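Local coordinates for protein dehydroquinate synthase (Thermus thermophilus, PDB 1UJN) that probably converts 3-deoxy-D-arabino-heptulosonate 7-phosphate into 3-dehydroquinate with release of phosphate, using NAD(+) and one cobalt or zinc ion per subunit, at residues A[18-23]-A[153-158]; A[31-36]-A[89-94]; A[10-15]-A[126-131]. All coordinates share one frame; numbering follows the deposited sequence.

Contact 1 of 3, residues A[18-23]-A[153-158]; sequences EGVLKE and YAELRA
Glu155 and Val20 carry this contact, the carboxylate pressed against the turn at 18-23 and the valine lying across the end of strand 151-155. With CG anti to the backbone N (chi1 175°) and a bend at chi2 (52°), the glutamate curls its head back toward the loop. There Glu155 OE1 accepts Gly19 N at 2.7 Å on its syn lone pair, and Val20 N at 3.1 Å nearly along the C-O bond. A water adds a third donor to OE1 and also accepts Leu21 N. On the other oxygen, Arg157 N reaches Glu155 OE2 at 3.1 Å on the anti side, 17° out of the carboxylate plane.

Val20 crosses the glutamate at a slant: its CG2 touches Glu155 CB at 3.6 Å and Tyr153 CB at 3.9 Å, while its CG1 stands 3.3 Å from Ala154 O. Farther along, one water joins Tyr153 OH to Glu23 O, meeting the ring at its edge and in its plane.

With an alanine here in place of Glu155, the amides of Gly19, Val20 and Arg157 would probably be left without this acceptor, and the turn would be less firmly fixed to the strand end. Such convergence of N-H donors is consistent with an ionised carboxylate, here serving as an anchor that pins a loop to a strand end.

Contact 2 of 3, residues A[31-36]-A[89-94]; sequences AALLFD and LVVGGG
Leu33 and Leu89 sit side by side on neighbouring strands, and the leucine of strand 31-36 can be traced outward atom by atom. Leu33 CB is 4.0 Å from Leu89 O on the neighbouring strand. Leu33 CG, anti to the backbone N (chi1 -173°), then leans over Leu89 CB at 3.9 Å, the two leucines crossing at about a right angle. From there the chain forks: CD1 touches both Leu89 CB and Val91 CG2, and Leu33 CD2 rests on the same methyl, Val91 CG2, at 4.0 Å. Helix 40-50 covers this face, with Val46 against Leu33 and Leu50 against Leu89.

Underneath runs the regular ladder of a parallel pair, the strand directions differing by only 14°. Leu89 N bonds to Ala32 O, Leu34 N to Leu89 O at 2.8 Å, Val91 N to Leu34 O, and Asp36 N to Val91 O at 3.0 Å. This pair belongs to the mainly parallel, helix-covered sheet of a Rossmann-like domain, and strand 87-92 runs into a glycine-rich turn with Gly93 at the N-cap of helix 94-106. A turn of this kind after a parallel strand is consistent with a dinucleotide-binding domain, and the predicted NAD(+) residue Thr118 lies beside it.

Near this end, Phe35 CB packs on Val91 CB at 4.0 Å, while its ring turns away from strand 87-92 toward Glu40 and Ala43 of helix 40-50. Gly92 answers a steric demand: a CB there would crowd Asp36 CB and its own preceding carbonyl. Asp36 OD1 takes the amide of Arg38, whereas OD2 accepts from a water at 2.5 Å that in turn accepts Gly93 N.

Contact 3 of 3, residues A[10-15]-A[126-131]; sequences VPYPIL and ASVGGK
Ser127 gives up the most surface here, followed by Ile14 and Tyr12, and the tyrosine and the isoleucine both come to the serine's own carbonyl. Tyr12 OH donates to Ser127 O at 2.6 Å. The carbonyl oxygen lies at the edge of the tyrosine ring and in its plane, while the hydroxyl approaches 16° out of the carbonyl plane. With chi1 at 64°, CG of Tyr12 stands between the backbone N and the carbonyl carbon, and the ring extends from strand 12-17 to the loop. Beside it comes the tip of Ile14: its CD1 is 3.7 Å from Ser127 O, so a methyl touches the same oxygen that the phenol bonds. Ile14 CD1 also meets Val128 CG2 at 3.8 Å. The serine's own hydroxyl is held by Ile123 O, within the preceding helix.

The phenol does double duty, since two waters also donate to Tyr12 OH. One of them accepts Gly129 N and the other Gly130 N, each at 2.8 Å. The backbone of the glycine pair is thus tied to the strand through solvent. Val207 of helix 199-216 packs on both Ile14 and Ser127.

What results is a loop after helix 120-126 with two successive positive-phi glycines, fastened to the second strand of the sheet; it leads directly to Lys131, a predicted NAD(+)-binding residue at the start of the hairpin 131-136/144-146.

How the contacts relate
All three contacts draw on the same mixed sheet: contact 2 pairs two of its strands, while contacts 1 and 3 join a loop to a strand of it. Contacts 1 and 3 meet directly: Ala154 N is 2.8 Å from Leu15 O, a probable hydrogen bond between neighbouring strands, and the Tyr153 ring packs on Leu15. Contact 2 touches neither, its nearest atoms being about 7 Å from contact 1 and about 5 Å from contact 3. Two contacts reach the predicted NAD(+) site: contact 3 holds Lys131, and Gly92 of contact 2 is about 3 Å from the Thr118 side chain. The Glu155 side chain of contact 1 is about 7 Å from that of Thr118. In contact 3 the Ser127 side chain is about 10 Å from that of the predicted zinc ligand Glu173.

Contact 1 of 3, residues A[18-23]-A[153-158]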
ATOM      1  N   GLU A  18     -20.848  14.721 -20.699  1.00 27.97           N
ATOM      2  CA  GLU A  18     -21.833  13.704 -21.036  1.00 29.76           C
ATOM      3  C   GLU A  18     -21.281  12.826 -22.144  1.00 28.73           C
ATOM      4  O   GLU A  18     -20.953  13.306 -23.228  1.00 28.94           O
ATOM      5  CB  GLU A  18     -23.149  14.355 -21.469  1.00 33.19           C
ATOM      6  CG  GLU A  18     -23.866  15.063 -20.328  1.00 38.47           C
ATOM      7  CD  GLU A  18     -25.188  15.679 -20.749  1.00 42.84           C
ATOM      8  OE1 GLU A  18     -25.991  14.980 -21.406  1.00 43.29           O
ATOM      9  OE2 GLU A  18     -25.424  16.858 -20.410  1.00 44.94           O
ATOM     10  N   GLY A  19     -21.170  11.536 -21.853  1.00 28.58           N
ATOM     11  CA  GLY A  19     -20.642  10.596 -22.821  1.00 28.66           C
ATOM     12  C   GLY A  19     -19.175  10.327 -22.552  1.00 27.20           C
ATOM     13  O   GLY A  19     -18.398  10.121 -23.480  1.00 28.04           O
ATOM     14  N   VAL A  20     -18.783  10.334 -21.283  1.00 27.73           N
ATOM     15  CA  VAL A  20     -17.386  10.082 -20.936  1.00 27.33           C
ATOM     16  C   VAL A  20     -16.910   8.660 -21.266  1.00 26.21           C
ATOM     17  O   VAL A  20     -15.723   8.444 -21.505  1.00 25.52           O
ATOM     18  CB  VAL A  20     -17.114  10.371 -19.437  1.00 28.35           C
ATOM     19  CG1 VAL A  20     -17.419  11.833 -19.135  1.00 29.74           C
ATOM     20  CG2 VAL A  20     -17.949   9.450 -18.552  1.00 30.65           C
ATOM     21  N   LEU A  21     -17.822   7.692 -21.287  1.00 26.37           N
ATOM     22  CA  LEU A  21     -17.432   6.313 -21.593  1.00 27.81           C
ATOM     23  C   LEU A  21     -16.741   6.152 -22.942  1.00 28.46           C
ATOM     24  O   LEU A  21     -15.867   5.298 -23.098  1.00 27.97           O
ATOM     25  CB  LEU A  21     -18.645   5.380 -21.534  1.00 28.55           C
ATOM     26  CG  LEU A  21     -19.061   4.901 -20.144  1.00 30.68           C
ATOM     27  CD1 LEU A  21     -20.307   4.043 -20.258  1.00 28.37           C
ATOM     28  CD2 LEU A  21     -17.928   4.100 -19.506  1.00 31.98           C
ATOM     29  N   LYS A  22     -17.126   6.972 -23.916  1.00 28.73           N
ATOM     30  CA  LYS A  22     -16.528   6.908 -25.247  1.00 29.91           C
ATOM     31  C   LYS A  22     -15.054   7.315 -25.194  1.00 29.65           C
ATOM     32  O   LYS A  22     -14.276   6.981 -26.089  1.00 30.63           O
ATOM     33  CB  LYS A  22     -17.266   7.849 -26.204  1.00 32.68           C
ATOM     34  CG  LYS A  22     -16.761   9.282 -26.135  1.00 38.19           C
ATOM     35  CD  LYS A  22     -17.545  10.216 -27.039  1.00 42.88           C
ATOM     36  CE  LYS A  22     -17.305  11.665 -26.656  1.00 43.27           C
ATOM     37  NZ  LYS A  22     -17.727  11.952 -25.257  1.00 45.34           N
ATOM     38  N   GLU A  23     -14.677   8.042 -24.148  1.00 27.13           N
ATOM     39  CA  GLU A  23     -13.304   8.516 -23.992  1.00 25.95           C
ATOM     40  C   GLU A  23     -12.383   7.563 -23.233  1.00 23.54           C
ATOM     41  O   GLU A  23     -11.187   7.821 -23.111  1.00 21.48           O
ATOM     42  CB  GLU A  23     -13.306   9.872 -23.286  1.00 29.73           C
ATOM     43  CG  GLU A  23     -13.985  10.969 -24.088  1.00 37.72           C
ATOM     44  CD  GLU A  23     -13.325  11.174 -25.436  1.00 40.91           C
ATOM     45  OE1 GLU A  23     -12.131  11.537 -25.463  1.00 42.69           O
ATOM     46  OE2 GLU A  23     -13.997  10.964 -26.468  1.00 46.21           O
ATOM     47  N   TYR A 153     -13.353   9.350 -14.984  1.00 14.87           N
ATOM     48  CA  TYR A 153     -14.404   9.649 -15.950  1.00 16.58           C
ATOM     49  C   TYR A 153     -15.698   9.977 -15.229  1.00 18.25           C
ATOM     50  O   TYR A 153     -16.372   9.084 -14.714  1.00 18.97           O
ATOM     51  CB  TYR A 153     -14.570   8.441 -16.876  1.00 17.00           C
ATOM     52  CG  TYR A 153     -13.287   8.131 -17.620  1.00 18.22           C
ATOM     53  CD1 TYR A 153     -13.004   8.746 -18.839  1.00 20.21           C
ATOM     54  CD2 TYR A 153     -12.301   7.316 -17.050  1.00 19.33           C
ATOM     55  CE1 TYR A 153     -11.770   8.565 -19.470  1.00 19.35           C
ATOM     56  CE2 TYR A 153     -11.063   7.137 -17.671  1.00 17.52           C
ATOM     57  CZ  TYR A 153     -10.808   7.766 -18.876  1.00 19.15           C
ATOM     58  OH  TYR A 153      -9.576   7.639 -19.483  1.00 20.38           O
ATOM     59  N   ALA A 154     -16.024  11.270 -15.202  1.00 20.07           N
ATOM     60  CA  ALA A 154     -17.213  11.790 -14.529  1.00 20.75           C
ATOM     61  C   ALA A 154     -18.361  12.022 -15.495  1.00 21.97           C
ATOM     62  O   ALA A 154     -18.395  13.028 -16.210  1.00 21.45           O
ATOM     63  CB  ALA A 154     -16.873  13.095 -13.805  1.00 19.23           C
ATOM     64  N   GLU A 155     -19.292  11.077 -15.506  1.00 22.17           N
ATOM     65  CA  GLU A 155     -20.466  11.132 -16.366  1.00 23.45           C
ATOM     66  C   GLU A 155     -21.513  11.971 -15.656  1.00 23.59           C
ATOM     67  O   GLU A 155     -22.117  11.522 -14.687  1.00 24.71           O
ATOM     68  CB  GLU A 155     -20.999   9.719 -16.596  1.00 25.32           C
ATOM     69  CG  GLU A 155     -22.291   9.663 -17.389  1.00 28.69           C
ATOM     70  CD  GLU A 155     -22.201  10.438 -18.681  1.00 29.88           C
ATOM     71  OE1 GLU A 155     -21.330  10.110 -19.518  1.00 29.42           O
ATOM     72  OE2 GLU A 155     -23.001  11.381 -18.856  1.00 31.94           O
ATOM     73  N   LEU A 156     -21.729  13.186 -16.142  1.00 27.13           N
ATOM     74  CA  LEU A 156     -22.692  14.083 -15.518  1.00 29.09           C
ATOM     75  C   LEU A 156     -24.121  13.533 -15.511  1.00 28.97           C
ATOM     76  O   LEU A 156     -24.906  13.860 -14.628  1.00 29.30           O
ATOM     77  CB  LEU A 156     -22.634  15.456 -16.200  1.00 31.02           C
ATOM     78  CG  LEU A 156     -21.240  16.096 -16.128  1.00 32.02           C
ATOM     79  CD1 LEU A 156     -21.242  17.449 -16.825  1.00 34.44           C
ATOM     80  CD2 LEU A 156     -20.821  16.251 -14.670  1.00 31.91           C
ATOM     81  N   ARG A 157     -24.460  12.687 -16.478  1.00 30.04           N
ATOM     82  CA  ARG A 157     -25.803  12.139 -16.495  1.00 33.39           C
ATOM     83  C   ARG A 157     -26.060  11.322 -15.236  1.00 34.80           C
ATOM     84  O   ARG A 157     -27.193  11.080 -14.841  1.00 35.55           O
ATOM     85  CB  ARG A 157     -25.940  11.250 -17.731  1.00 35.89           C
ATOM     86  CG  ARG A 157     -27.343  10.658 -17.868  1.00 42.35           C
ATOM     87  CD  ARG A 157     -27.564  10.015 -19.241  1.00 45.27           C
ATOM     88  NE  ARG A 157     -26.397   9.220 -19.633  1.00 50.63           N
ATOM     89  CZ  ARG A 157     -26.359   7.937 -19.225  1.00 51.25           C
ATOM     90  NH1 ARG A 157     -27.350   7.439 -18.506  1.00 52.78           N
ATOM     91  NH2 ARG A 157     -25.315   7.169 -19.553  1.00 52.37           N
ATOM     92  N   ALA A 158     -24.987  10.922 -14.557  1.00 33.89           N
ATOM     93  CA  ALA A 158     -25.114  10.160 -13.321  1.00 34.43           C
ATOM     94  C   ALA A 158     -25.468  11.017 -12.103  1.00 33.88           C
ATOM     95  O   ALA A 158     -25.985  10.503 -11.115  1.00 34.49           O
ATOM     96  CB  ALA A 158     -23.822   9.384 -13.057  1.00 36.74           C
TER
HETATM   97  O   HOH W   1     -20.850   7.682 -20.185  1.00 33.98           O
HETATM   98  O   HOH W   2      -9.073   8.932 -21.817  1.00 28.15           O

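Contact 2 of 3, residues A[31-36]-A[89-94]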
ATOM      1  N   ALA A  31     -10.456  -7.552 -16.235  1.00 22.29           N
ATOM      2  CA  ALA A  31     -11.014  -6.470 -15.432  1.00 21.08           C
ATOM      3  C   ALA A  31     -12.169  -6.902 -14.540  1.00 21.53           C
ATOM      4  O   ALA A  31     -12.772  -7.960 -14.738  1.00 22.03           O
ATOM      5  CB  ALA A  31     -11.470  -5.337 -16.357  1.00 20.59           C
ATOM      6  N   ALA A  32     -12.469  -6.064 -13.553  1.00 19.78           N
ATOM      7  CA  ALA A  32     -13.560  -6.304 -12.624  1.00 19.05           C
ATOM      8  C   ALA A  32     -14.114  -4.924 -12.297  1.00 19.75           C
ATOM      9  O   ALA A  32     -13.390  -3.930 -12.388  1.00 20.02           O
ATOM     10  CB  ALA A  32     -13.046  -6.990 -11.361  1.00 18.40           C
ATOM     11  N   LEU A  33     -15.388  -4.853 -11.931  1.00 19.58           N
ATOM     12  CA  LEU A  33     -15.995  -3.567 -11.631  1.00 18.16           C
ATOM     13  C   LEU A  33     -16.718  -3.608 -10.291  1.00 18.92           C
ATOM     14  O   LEU A  33     -17.540  -4.486 -10.041  1.00 19.74           O
ATOM     15  CB  LEU A  33     -16.961  -3.164 -12.762  1.00 17.41           C
ATOM     16  CG  LEU A  33     -17.596  -1.764 -12.739  1.00 18.52           C
ATOM     17  CD1 LEU A  33     -18.033  -1.381 -14.153  1.00 19.27           C
ATOM     18  CD2 LEU A  33     -18.785  -1.738 -11.778  1.00 18.11           C
ATOM     19  N   LEU A  34     -16.370  -2.654  -9.432  1.00 19.57           N
ATOM     20  CA  LEU A  34     -16.948  -2.504  -8.102  1.00 20.03           C
ATOM     21  C   LEU A  34     -17.858  -1.274  -8.171  1.00 21.08           C
ATOM     22  O   LEU A  34     -17.445  -0.225  -8.682  1.00 20.88           O
ATOM     23  CB  LEU A  34     -15.820  -2.267  -7.091  1.00 21.97           C
ATOM     24  CG  LEU A  34     -16.167  -2.206  -5.608  1.00 25.48           C
ATOM     25  CD1 LEU A  34     -16.613  -3.589  -5.150  1.00 25.90           C
ATOM     26  CD2 LEU A  34     -14.946  -1.740  -4.803  1.00 26.69           C
ATOM     27  N   PHE A  35     -19.081  -1.378  -7.652  1.00 21.18           N
ATOM     28  CA  PHE A  35     -20.005  -0.248  -7.719  1.00 21.36           C
ATOM     29  C   PHE A  35     -20.927  -0.070  -6.515  1.00 22.27           C
ATOM     30  O   PHE A  35     -21.209  -1.015  -5.786  1.00 21.04           O
ATOM     31  CB  PHE A  35     -20.870  -0.370  -8.981  1.00 22.47           C
ATOM     32  CG  PHE A  35     -21.817  -1.550  -8.963  1.00 24.18           C
ATOM     33  CD1 PHE A  35     -23.117  -1.413  -8.482  1.00 22.87           C
ATOM     34  CD2 PHE A  35     -21.403  -2.796  -9.424  1.00 24.29           C
ATOM     35  CE1 PHE A  35     -23.994  -2.500  -8.461  1.00 26.63           C
ATOM     36  CE2 PHE A  35     -22.271  -3.893  -9.408  1.00 24.53           C
ATOM     37  CZ  PHE A  35     -23.570  -3.744  -8.926  1.00 24.25           C
ATOM     38  N   ASP A  36     -21.386   1.166  -6.332  1.00 22.71           N
ATOM     39  CA  ASP A  36     -22.317   1.524  -5.267  1.00 23.70           C
ATOM     40  C   ASP A  36     -23.679   1.074  -5.804  1.00 25.08           C
ATOM     41  O   ASP A  36     -24.065   1.485  -6.889  1.00 24.91           O
ATOM     42  CB  ASP A  36     -22.307   3.046  -5.071  1.00 25.14           C
ATOM     43  CG  ASP A  36     -23.284   3.514  -4.005  1.00 27.70           C
ATOM     44  OD1 ASP A  36     -24.357   2.895  -3.852  1.00 27.75           O
ATOM     45  OD2 ASP A  36     -22.984   4.520  -3.327  1.00 29.01           O
ATOM     46  N   LEU A  89     -12.390  -1.305 -12.069  1.00 18.19           N
ATOM     47  CA  LEU A  89     -13.181  -0.122 -12.380  1.00 16.72           C
ATOM     48  C   LEU A  89     -14.033   0.173 -11.149  1.00 16.13           C
ATOM     49  O   LEU A  89     -14.635  -0.732 -10.567  1.00 16.58           O
ATOM     50  CB  LEU A  89     -14.068  -0.364 -13.611  1.00 16.91           C
ATOM     51  CG  LEU A  89     -13.328  -0.465 -14.951  1.00 19.87           C
ATOM     52  CD1 LEU A  89     -12.569  -1.782 -15.051  1.00 21.18           C
ATOM     53  CD2 LEU A  89     -14.345  -0.364 -16.086  1.00 22.49           C
ATOM     54  N   VAL A  90     -14.066   1.433 -10.731  1.00 16.32           N
ATOM     55  CA  VAL A  90     -14.826   1.788  -9.540  1.00 18.27           C
ATOM     56  C   VAL A  90     -15.867   2.848  -9.844  1.00 18.48           C
ATOM     57  O   VAL A  90     -15.535   3.970 -10.242  1.00 18.42           O
ATOM     58  CB  VAL A  90     -13.885   2.283  -8.416  1.00 20.05           C
ATOM     59  CG1 VAL A  90     -14.658   2.426  -7.119  1.00 21.84           C
ATOM     60  CG2 VAL A  90     -12.726   1.298  -8.237  1.00 23.15           C
ATOM     61  N   VAL A  91     -17.130   2.487  -9.642  1.00 17.46           N
ATOM     62  CA  VAL A  91     -18.243   3.382  -9.933  1.00 17.06           C
ATOM     63  C   VAL A  91     -19.009   3.722  -8.658  1.00 17.19           C
ATOM     64  O   VAL A  91     -19.641   2.855  -8.054  1.00 16.77           O
ATOM     65  CB  VAL A  91     -19.210   2.729 -10.944  1.00 19.09           C
ATOM     66  CG1 VAL A  91     -20.278   3.735 -11.374  1.00 20.86           C
ATOM     67  CG2 VAL A  91     -18.428   2.200 -12.156  1.00 18.42           C
ATOM     68  N   GLY A  92     -18.946   4.988  -8.255  1.00 17.01           N
ATOM     69  CA  GLY A  92     -19.637   5.409  -7.050  1.00 16.69           C
ATOM     70  C   GLY A  92     -19.090   6.722  -6.528  1.00 18.49           C
ATOM     71  O   GLY A  92     -18.382   7.439  -7.240  1.00 19.55           O
ATOM     72  N   GLY A  93     -19.413   7.029  -5.277  1.00 17.04           N
ATOM     73  CA  GLY A  93     -18.951   8.265  -4.671  1.00 18.30           C
ATOM     74  C   GLY A  93     -17.627   8.092  -3.954  1.00 20.31           C
ATOM     75  O   GLY A  93     -16.944   7.083  -4.144  1.00 18.47           O
ATOM     76  N   GLY A  94     -17.282   9.073  -3.119  1.00 18.08           N
ATOM     77  CA  GLY A  94     -16.028   9.052  -2.385  1.00 20.90           C
ATOM     78  C   GLY A  94     -15.697   7.802  -1.591  1.00 21.26           C
ATOM     79  O   GLY A  94     -14.544   7.369  -1.566  1.00 19.91           O
TER
HETATM   80  O   HOH W   3     -20.807   5.652  -3.326  1.00 28.98           O

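Contact 3 of 3, residues A[10-15]-A[126-131]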
ATOM      1  N   VAL A  10       2.086  11.152 -11.003  1.00 36.52           N
ATOM      2  CA  VAL A  10       1.744  10.159 -12.016  1.00 35.80           C
ATOM      3  C   VAL A  10       0.685  10.776 -12.926  1.00 35.04           C
ATOM      4  O   VAL A  10      -0.329  11.284 -12.450  1.00 34.66           O
ATOM      5  CB  VAL A  10       1.170   8.875 -11.369  1.00 39.06           C
ATOM      6  CG1 VAL A  10       0.819   7.856 -12.442  1.00 39.44           C
ATOM      7  CG2 VAL A  10       2.184   8.290 -10.396  1.00 40.81           C
ATOM      8  N   PRO A  11       0.909  10.743 -14.247  1.00 31.89           N
ATOM      9  CA  PRO A  11      -0.056  11.321 -15.184  1.00 30.53           C
ATOM     10  C   PRO A  11      -1.296  10.496 -15.506  1.00 26.44           C
ATOM     11  O   PRO A  11      -1.241   9.272 -15.649  1.00 27.22           O
ATOM     12  CB  PRO A  11       0.792  11.579 -16.423  1.00 31.77           C
ATOM     13  CG  PRO A  11       1.721  10.411 -16.409  1.00 34.76           C
ATOM     14  CD  PRO A  11       2.138  10.332 -14.951  1.00 34.42           C
ATOM     15  N   TYR A  12      -2.422  11.190 -15.608  1.00 23.15           N
ATOM     16  CA  TYR A  12      -3.690  10.573 -15.967  1.00 20.65           C
ATOM     17  C   TYR A  12      -4.691  11.674 -16.301  1.00 18.68           C
ATOM     18  O   TYR A  12      -4.576  12.803 -15.824  1.00 19.03           O
ATOM     19  CB  TYR A  12      -4.245   9.680 -14.843  1.00 18.52           C
ATOM     20  CG  TYR A  12      -4.600  10.391 -13.557  1.00 18.59           C
ATOM     21  CD1 TYR A  12      -3.670  10.515 -12.529  1.00 19.11           C
ATOM     22  CD2 TYR A  12      -5.883  10.910 -13.355  1.00 18.40           C
ATOM     23  CE1 TYR A  12      -4.011  11.132 -11.319  1.00 20.99           C
ATOM     24  CE2 TYR A  12      -6.234  11.534 -12.158  1.00 17.21           C
ATOM     25  CZ  TYR A  12      -5.292  11.637 -11.144  1.00 19.02           C
ATOM     26  OH  TYR A  12      -5.638  12.237  -9.956  1.00 20.03           O
ATOM     27  N   PRO A  13      -5.670  11.360 -17.153  1.00 19.18           N
ATOM     28  CA  PRO A  13      -6.706  12.305 -17.573  1.00 19.37           C
ATOM     29  C   PRO A  13      -7.937  12.267 -16.672  1.00 19.31           C
ATOM     30  O   PRO A  13      -8.240  11.242 -16.060  1.00 17.76           O
ATOM     31  CB  PRO A  13      -7.042  11.822 -18.971  1.00 18.30           C
ATOM     32  CG  PRO A  13      -7.010  10.324 -18.771  1.00 20.06           C
ATOM     33  CD  PRO A  13      -5.742  10.120 -17.952  1.00 19.33           C
ATOM     34  N   ILE A  14      -8.639  13.394 -16.611  1.00 18.86           N
ATOM     35  CA  ILE A  14      -9.876  13.507 -15.847  1.00 17.60           C
ATOM     36  C   ILE A  14     -10.877  14.070 -16.848  1.00 19.28           C
ATOM     37  O   ILE A  14     -10.705  15.187 -17.343  1.00 19.51           O
ATOM     38  CB  ILE A  14      -9.758  14.498 -14.664  1.00 19.54           C
ATOM     39  CG1 ILE A  14      -8.789  13.957 -13.608  1.00 19.78           C
ATOM     40  CG2 ILE A  14     -11.140  14.736 -14.058  1.00 20.23           C
ATOM     41  CD1 ILE A  14      -8.468  14.954 -12.498  1.00 20.55           C
ATOM     42  N   LEU A  15     -11.904  13.289 -17.164  1.00 16.87           N
ATOM     43  CA  LEU A  15     -12.929  13.721 -18.114  1.00 19.11           C
ATOM     44  C   LEU A  15     -14.198  14.073 -17.364  1.00 19.97           C
ATOM     45  O   LEU A  15     -14.619  13.340 -16.472  1.00 19.35           O
ATOM     46  CB  LEU A  15     -13.250  12.604 -19.114  1.00 19.40           C
ATOM     47  CG  LEU A  15     -12.260  12.303 -20.244  1.00 20.71           C
ATOM     48  CD1 LEU A  15     -12.247  13.460 -21.241  1.00 22.34           C
ATOM     49  CD2 LEU A  15     -10.875  12.070 -19.659  1.00 19.12           C
ATOM     50  N   ALA A 126     -12.216  13.814  -4.796  1.00 23.52           N
ATOM     51  CA  ALA A 126     -11.557  12.518  -4.931  1.00 22.56           C
ATOM     52  C   ALA A 126     -10.778  12.253  -6.224  1.00 22.70           C
ATOM     53  O   ALA A 126      -9.998  11.302  -6.283  1.00 23.78           O
ATOM     54  CB  ALA A 126     -12.577  11.401  -4.704  1.00 22.11           C
ATOM     55  N   SER A 127     -10.965  13.089  -7.246  1.00 20.91           N
ATOM     56  CA  SER A 127     -10.288  12.899  -8.530  1.00 19.94           C
ATOM     57  C   SER A 127      -8.802  13.236  -8.534  1.00 19.60           C
ATOM     58  O   SER A 127      -8.078  12.833  -9.449  1.00 18.74           O
ATOM     59  CB  SER A 127     -10.980  13.731  -9.612  1.00 21.83           C
ATOM     60  OG  SER A 127     -11.005  15.105  -9.239  1.00 23.14           O
ATOM     61  N   VAL A 128      -8.358  13.979  -7.524  1.00 17.74           N
ATOM     62  CA  VAL A 128      -6.965  14.396  -7.412  1.00 19.40           C
ATOM     63  C   VAL A 128      -6.419  14.116  -6.014  1.00 20.09           C
ATOM     64  O   VAL A 128      -7.133  14.267  -5.023  1.00 20.91           O
ATOM     65  CB  VAL A 128      -6.833  15.917  -7.687  1.00 21.83           C
ATOM     66  CG1 VAL A 128      -5.378  16.351  -7.601  1.00 23.53           C
ATOM     67  CG2 VAL A 128      -7.430  16.244  -9.055  1.00 22.61           C
ATOM     68  N   GLY A 129      -5.157  13.700  -5.938  1.00 20.22           N
ATOM     69  CA  GLY A 129      -4.549  13.438  -4.639  1.00 21.73           C
ATOM     70  C   GLY A 129      -4.120  12.008  -4.367  1.00 22.56           C
ATOM     71  O   GLY A 129      -3.230  11.765  -3.547  1.00 22.22           O
ATOM     72  N   GLY A 130      -4.765  11.061  -5.036  1.00 21.12           N
ATOM     73  CA  GLY A 130      -4.427   9.658  -4.865  1.00 22.74           C
ATOM     74  C   GLY A 130      -4.736   9.064  -3.499  1.00 20.19           C
ATOM     75  O   GLY A 130      -4.288   7.964  -3.194  1.00 20.67           O
ATOM     76  N   LYS A 131      -5.485   9.781  -2.668  1.00 20.44           N
ATOM     77  CA  LYS A 131      -5.818   9.262  -1.342  1.00 21.72           C
ATOM     78  C   LYS A 131      -6.848   8.142  -1.394  1.00 21.63           C
ATOM     79  O   LYS A 131      -7.914   8.304  -1.978  1.00 24.07           O
ATOM     80  CB  LYS A 131      -6.367  10.365  -0.447  1.00 20.26           C
ATOM     81  CG  LYS A 131      -5.379  11.454  -0.116  1.00 22.60           C
ATOM     82  CD  LYS A 131      -5.947  12.343   0.975  1.00 25.74           C
ATOM     83  CE  LYS A 131      -4.901  13.318   1.486  1.00 30.56           C
ATOM     84  NZ  LYS A 131      -5.432  14.117   2.629  1.00 31.55           N
TER
HETATM   85  O   HOH W   4      -3.517  13.430  -8.238  1.00 21.12           O
HETATM   86  O   HOH W   5      -6.346  10.953  -7.312  1.00 30.78           O